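Local coordinates for GH62 arabinofuranosidase (Podospora anserina, PDB 4N4B), which probably takes part in xylan breakdown by hydrolysing terminal non-reducing alpha-L-arabinofuranoside residues in alpha-L-arabinosides, at residues C170-H176 and R188-E194; K143-P147 and F196-S201. All coordinates share one frame; numbering follows the deposited sequence.

Interaction 1: residues C170-H176 and R188-E194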
loop_
_atom_site.group_PDB
_atom_site.type_symbol
_atom_site.label_atom_id
_atom_site.label_comp_id
_atom_site.label_asym_id
_atom_site.label_seq_id
_atom_site.Cartn_x
_atom_site.Cartn_y
_atom_site.Cartn_z
ATOM N N CYS A 170 3.345 -11.089 8.541
ATOM C CA CYS A 170 3.821 -12.270 9.327
ATOM C C CYS A 170 2.676 -13.102 9.728
ATOM O O CYS A 170 1.565 -12.667 9.884
ATOM C CB CYS A 170 4.544 -11.775 10.577
ATOM S SG CYS A 170 5.824 -10.498 10.364
ATOM N N ASP A 171 2.983 -14.395 9.924
ATOM C CA ASP A 171 2.043 -15.272 10.701
ATOM C C ASP A 171 2.740 -15.498 12.005
ATOM O O ASP A 171 3.569 -14.731 12.469
ATOM C CB ASP A 171 1.669 -16.470 9.895
ATOM C CG ASP A 171 2.788 -17.413 9.669
ATOM O OD1 ASP A 171 3.874 -17.306 10.196
ATOM O OD2 ASP A 171 2.506 -18.360 8.871
ATOM N N SER A 172 2.354 -16.570 12.746
ATOM C CA SER A 172 2.960 -16.671 14.072
ATOM C C SER A 172 4.342 -17.380 14.047
ATOM O O SER A 172 5.026 -17.414 15.063
ATOM C CB SER A 172 2.011 -17.425 15.053
ATOM O OG SER A 172 1.801 -18.698 14.483
ATOM N N ALA A 173 4.742 -17.857 12.879
ATOM C CA ALA A 173 6.093 -18.379 12.676
ATOM C C ALA A 173 7.150 -17.602 11.830
ATOM O O ALA A 173 8.346 -17.638 12.069
ATOM C CB ALA A 173 5.975 -19.786 12.056
ATOM N N SER A 174 6.602 -16.924 10.777
ATOM C CA SER A 174 7.446 -16.392 9.740
ATOM C C SER A 174 6.912 -15.023 9.287
ATOM O O SER A 174 5.758 -14.717 9.345
ATOM C CB SER A 174 7.495 -17.235 8.512
ATOM O OG SER A 174 8.016 -18.570 8.860
ATOM N N CYS A 175 7.885 -14.179 8.875
ATOM C CA CYS A 175 7.572 -12.863 8.289
ATOM C C CYS A 175 8.045 -12.832 6.870
ATOM O O CYS A 175 9.190 -13.184 6.549
ATOM C CB CYS A 175 8.270 -11.766 9.050
ATOM S SG CYS A 175 7.650 -11.512 10.735
ATOM N N HIS A 176 7.158 -12.349 6.006
ATOM C CA HIS A 176 7.358 -12.323 4.544
ATOM C C HIS A 176 7.397 -10.868 4.045
ATOM O O HIS A 176 6.669 -10.004 4.596
ATOM C CB HIS A 176 6.174 -13.019 3.875
ATOM C CG HIS A 176 6.019 -14.461 4.284
ATOM N ND1 HIS A 176 5.394 -14.932 5.431
ATOM C CD2 HIS A 176 6.500 -15.489 3.576
ATOM C CE1 HIS A 176 5.543 -16.289 5.367
ATOM N NE2 HIS A 176 6.129 -16.622 4.247
ATOM N N ARG A 188 8.744 -12.495 -3.179
ATOM C CA ARG A 188 8.537 -12.765 -1.761
ATOM C C ARG A 188 9.819 -13.342 -1.082
ATOM O O ARG A 188 10.333 -14.301 -1.547
ATOM C CB ARG A 188 7.346 -13.713 -1.562
ATOM C CG ARG A 188 6.971 -13.921 -0.116
ATOM C CD ARG A 188 5.951 -15.067 0.041
ATOM N NE ARG A 188 6.482 -16.343 -0.445
ATOM C CZ ARG A 188 7.397 -17.077 0.163
ATOM N NH1 ARG A 188 7.849 -16.762 1.345
ATOM N NH2 ARG A 188 7.819 -18.158 -0.438
ATOM N N SER A 189 10.260 -12.714 0.002
ATOM C CA SER A 189 11.308 -13.247 0.853
ATOM C C SER A 189 10.708 -13.558 2.209
ATOM O O SER A 189 9.607 -13.149 2.465
ATOM C CB SER A 189 12.392 -12.235 1.082
ATOM O OG SER A 189 13.119 -11.991 -0.065
ATOM N N GLU A 190 11.422 -14.333 3.032
ATOM C CA GLU A 190 10.924 -14.622 4.384
ATOM C C GLU A 190 12.101 -14.698 5.337
ATOM O O GLU A 190 13.220 -14.988 4.994
ATOM C CB GLU A 190 10.008 -15.842 4.402
ATOM C CG GLU A 190 10.680 -17.137 3.987
ATOM C CD GLU A 190 9.710 -18.311 4.046
ATOM O OE1 GLU A 190 9.111 -18.638 3.046
ATOM O OE2 GLU A 190 9.579 -18.850 5.212
ATOM N N THR A 191 11.683 -14.603 6.601
ATOM C CA THR A 191 12.565 -14.859 7.777
ATOM C C THR A 191 11.693 -15.322 8.889
ATOM O O THR A 191 10.459 -15.244 8.843
ATOM C CB THR A 191 13.327 -13.604 8.128
ATOM O OG1 THR A 191 14.427 -13.943 9.008
ATOM C CG2 THR A 191 12.461 -12.493 8.742
ATOM N N SER A 192 12.316 -15.882 9.948
ATOM C CA SER A 192 11.483 -16.218 11.050
ATOM C C SER A 192 10.980 -15.022 11.809
ATOM O O SER A 192 11.598 -13.945 11.784
ATOM C CB SER A 192 12.316 -17.120 12.029
ATOM O OG SER A 192 13.215 -16.392 12.750
ATOM N N LEU A 193 9.891 -15.200 12.543
ATOM C CA LEU A 193 9.315 -14.213 13.393
ATOM C C LEU A 193 10.343 -13.647 14.343
ATOM O O LEU A 193 10.439 -12.435 14.605
ATOM C CB LEU A 193 8.024 -14.688 14.114
ATOM C CG LEU A 193 7.295 -13.671 14.974
ATOM C CD1 LEU A 193 6.680 -12.534 14.102
ATOM C CD2 LEU A 193 6.215 -14.331 15.830
ATOM N N GLU A 194 11.156 -14.557 14.927
ATOM C CA GLU A 194 12.116 -14.198 15.895
ATOM C C GLU A 194 13.321 -13.453 15.375
ATOM O O GLU A 194 13.968 -12.696 16.145
ATOM C CB GLU A 194 12.558 -15.533 16.691
ATOM C CG GLU A 194 11.378 -16.303 17.389
ATOM C CD GLU A 194 10.416 -17.184 16.474
ATOM O OE1 GLU A 194 10.601 -17.472 15.212
ATOM O OE2 GLU A 194 9.381 -17.648 17.054
HETATM O O HOH W 1 9.372 -19.321 13.773
#
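Cys175 and Thr191 pair through two backbone hydrogen bonds, Cys175 N to Thr191 O at 2.8 Å and Thr191 N to Cys175 O at 2.9 Å, which makes them the hydrogen-bonded pair of an antiparallel register. Ser174 with Ser192 and His176 with Glu190 are the flanking non-hydrogen-bonded pairs. A third bond, Leu193 N to Ala173 O, carries the pairing one step past the strands; its donor stands about 45° out of the carbonyl plane, and a water joins the same oxygen to Glu194 OE1. The leucine side chain, with CG anti to the backbone N (chi1 -176°), sends CD1 to Cys175 SG (3.6 Å) and CD2 to Ser172 O (3.4 Å). Residues 174-176 and 188-192 belong to strands 174-180 and 185-192, a beta hairpin within one four-stranded antiparallel blade of the GH62 beta-propeller. On the face opposite Cys175 and Thr191, the His176 ring lies alongside Arg188 and Glu190. Arg188 bends at chi3 (61°), which brings NH1 to Glu190 OE1 at 2.8 Å in a salt bridge; Arg252 also binds that oxygen. With an alanine here instead of Arg188, Glu190 OE1 would probably lose one of its two arginine partners and keep Arg252, and the carboxylate is likely to be freer to turn. Farther out, the turn that joins strand 164-170 to strand 174-180 is cross-linked by the Cys170-Cys175 disulfide, SG to SG 2.1 Å. Asp171 OD1 spans its inside, accepting from Ala173 N in an Asx turn and from Ser174 N at 2.8 Å.

Interaction 2: residues K143-P147 and F196-S201; sequences KVFYP and FPNGMS
Phe145 O accepts from two waters that tie it to the opposite segment. One, 2.8 Å from Phe145 O, also donates to Pro197 O and accepts from Met200 N; the other donates to Phe145 O and, at 2.8 Å, to Met200 O. With no direct hydrogen bond between the segments, these waters carry the polar link. Beside them the Phe145 ring leads with its CD1-CE1 side: CD1 comes within 3.5 Å of Pro197 O, which lies near the ring plane at the edge, and CE1 meets Pro197 CB and Phe196 CE2, both at 3.7 Å. The two phenylalanine rings meet obliquely, planes at 46°. Residues 143-144 form the short edge strand that closes one four-stranded propeller blade, whereas 196-201 loop between strands 185-192 and 204-208 of another, so this buried contact packs blade against blade. The peptide bond before Pro197 is cis, and Pro197 CB sits 3.9 Å above the centre of the Phe196 ring. Met200 runs alongside Phe145, with CG anti to the carbonyl carbon (chi1 -79°), which brings CG to 4.0 Å from Phe145 CD1. Farther along, Ser201 O lies in the plane of the Tyr146 ring at its edge, 3.6 Å from Tyr146 CE1.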
loop_
_atom_site.group_PDB
_atom_site.type_symbol
_atom_site.label_atom_id
_atom_site.label_comp_id
_atom_site.label_asym_id
_atom_site.label_seq_id
_atom_site.Cartn_x
_atom_site.Cartn_y
_atom_site.Cartn_z
ATOM N N LYS A 143 17.071 1.398 7.920
ATOM C CA LYS A 143 17.903 0.170 7.733
ATOM C C LYS A 143 17.279 -0.571 6.607
ATOM O O LYS A 143 16.111 -0.357 6.229
ATOM C CB LYS A 143 17.983 -0.643 9.010
ATOM C CG LYS A 143 18.738 0.047 10.086
ATOM C CD LYS A 143 18.956 -0.931 11.258
ATOM C CE LYS A 143 19.974 -0.417 12.325
ATOM N NZ LYS A 143 19.331 0.655 13.102
ATOM N N VAL A 144 18.039 -1.495 5.969
ATOM C CA VAL A 144 17.580 -2.207 4.786
ATOM C C VAL A 144 17.351 -3.651 5.044
ATOM O O VAL A 144 18.140 -4.318 5.761
ATOM C CB VAL A 144 18.483 -1.905 3.541
ATOM C CG1 VAL A 144 18.474 -0.413 3.175
ATOM C CG2 VAL A 144 19.887 -2.446 3.746
ATOM N N PHE A 145 16.389 -4.265 4.400
ATOM C CA PHE A 145 16.125 -5.669 4.470
ATOM C C PHE A 145 17.125 -6.500 3.679
ATOM O O PHE A 145 17.270 -7.658 3.980
ATOM C CB PHE A 145 14.738 -6.010 3.982
ATOM C CG PHE A 145 13.620 -5.571 4.936
ATOM C CD1 PHE A 145 13.354 -6.288 6.095
ATOM C CD2 PHE A 145 12.826 -4.450 4.654
ATOM C CE1 PHE A 145 12.334 -5.923 6.925
ATOM C CE2 PHE A 145 11.784 -4.083 5.502
ATOM C CZ PHE A 145 11.561 -4.824 6.623
ATOM N N TYR A 146 17.771 -5.887 2.686
ATOM C CA TYR A 146 18.688 -6.625 1.792
ATOM C C TYR A 146 20.017 -5.875 1.838
ATOM O O TYR A 146 20.413 -5.060 0.979
ATOM C CB TYR A 146 18.137 -6.687 0.365
ATOM C CG TYR A 146 16.865 -7.443 0.252
ATOM C CD1 TYR A 146 16.795 -8.792 0.259
ATOM C CD2 TYR A 146 15.676 -6.738 0.135
ATOM C CE1 TYR A 146 15.614 -9.454 0.123
ATOM C CE2 TYR A 146 14.499 -7.372 -0.037
ATOM C CZ TYR A 146 14.408 -8.755 -0.053
ATOM O OH TYR A 146 13.235 -9.358 -0.267
ATOM N N PRO A 147 20.877 -6.110 2.908
ATOM C CA PRO A 147 22.104 -5.339 3.061
ATOM C C PRO A 147 23.167 -5.583 2.035
ATOM O O PRO A 147 24.034 -4.731 1.923
ATOM C CB PRO A 147 22.620 -5.795 4.449
ATOM C CG PRO A 147 21.987 -7.144 4.639
ATOM C CD PRO A 147 20.609 -7.093 4.007
ATOM N N PHE A 196 13.073 -11.394 12.517
ATOM C CA PHE A 196 12.600 -10.150 11.861
ATOM C C PHE A 196 13.127 -8.948 12.604
ATOM O O PHE A 196 13.020 -8.886 13.843
ATOM C CB PHE A 196 11.115 -10.184 11.822
ATOM C CG PHE A 196 10.560 -8.934 11.096
ATOM C CD1 PHE A 196 10.312 -7.772 11.791
ATOM C CD2 PHE A 196 10.359 -8.959 9.736
ATOM C CE1 PHE A 196 9.792 -6.620 11.111
ATOM C CE2 PHE A 196 9.900 -7.808 9.027
ATOM C CZ PHE A 196 9.604 -6.682 9.751
ATOM N N PRO A 197 13.661 -7.908 11.921
ATOM C CA PRO A 197 13.686 -7.704 10.467
ATOM C C PRO A 197 14.843 -8.324 9.747
ATOM O O PRO A 197 14.989 -8.177 8.509
ATOM C CB PRO A 197 13.725 -6.182 10.357
ATOM C CG PRO A 197 14.565 -5.766 11.566
ATOM C CD PRO A 197 14.100 -6.705 12.644
ATOM N N ASN A 198 15.761 -8.980 10.444
ATOM C CA ASN A 198 16.930 -9.558 9.888
ATOM C C ASN A 198 16.759 -10.928 9.227
ATOM O O ASN A 198 15.777 -11.602 9.500
ATOM C CB ASN A 198 17.973 -9.631 11.050
ATOM C CG ASN A 198 18.199 -8.287 11.703
ATOM O OD1 ASN A 198 18.654 -7.321 11.058
ATOM N ND2 ASN A 198 17.902 -8.184 12.946
ATOM N N GLY A 199 17.722 -11.257 8.385
ATOM C CA GLY A 199 17.713 -12.612 7.804
ATOM C C GLY A 199 16.828 -12.877 6.625
ATOM O O GLY A 199 16.541 -14.012 6.299
ATOM N N MET A 200 16.224 -11.848 5.989
ATOM C CA MET A 200 15.374 -12.131 4.869
ATOM C C MET A 200 16.099 -12.998 3.793
ATOM O O MET A 200 17.194 -12.595 3.384
ATOM C CB MET A 200 14.880 -10.784 4.205
ATOM C CG MET A 200 13.701 -10.166 5.036
ATOM S SD MET A 200 12.270 -11.092 4.985
ATOM C CE MET A 200 11.263 -10.024 6.057
ATOM N N SER A 201 15.380 -14.007 3.344
ATOM C CA SER A 201 15.909 -14.896 2.299
ATOM C C SER A 201 16.082 -14.115 0.989
ATOM O O SER A 201 15.449 -13.032 0.751
ATOM C CB SER A 201 14.927 -16.047 2.136
ATOM O OG SER A 201 13.673 -15.546 1.662
HETATM O O HOH W 2 16.725 -8.861 6.480
HETATM O O HOH W 3 18.606 -10.165 3.515
#

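Overall arrangement
The centres of interactions 1 and 2 are about 11 Å apart. Along the sequence interaction 1 falls inside the span of chain that interaction 2 closes: 143-147 comes first, then 170-176 and 188-194, then 196-201. Interaction 1 lies within the blade formed by strands 164-170, 174-180, 185-192 and 204-208, while interaction 2 joins that blade to the preceding one, which ends at strand 143-144. They touch directly: Ser189 OG lies 2.6 Å from Tyr146 OH and 2.7 Å from Ser201 O, both probable hydrogen bonds, and Cys175 CB packs on Phe196 CD2 at 3.6 Å. Strand 185-192 thus takes part in the hairpin pairing and, through Ser189, in the junction with the preceding blade, away from the calcium site.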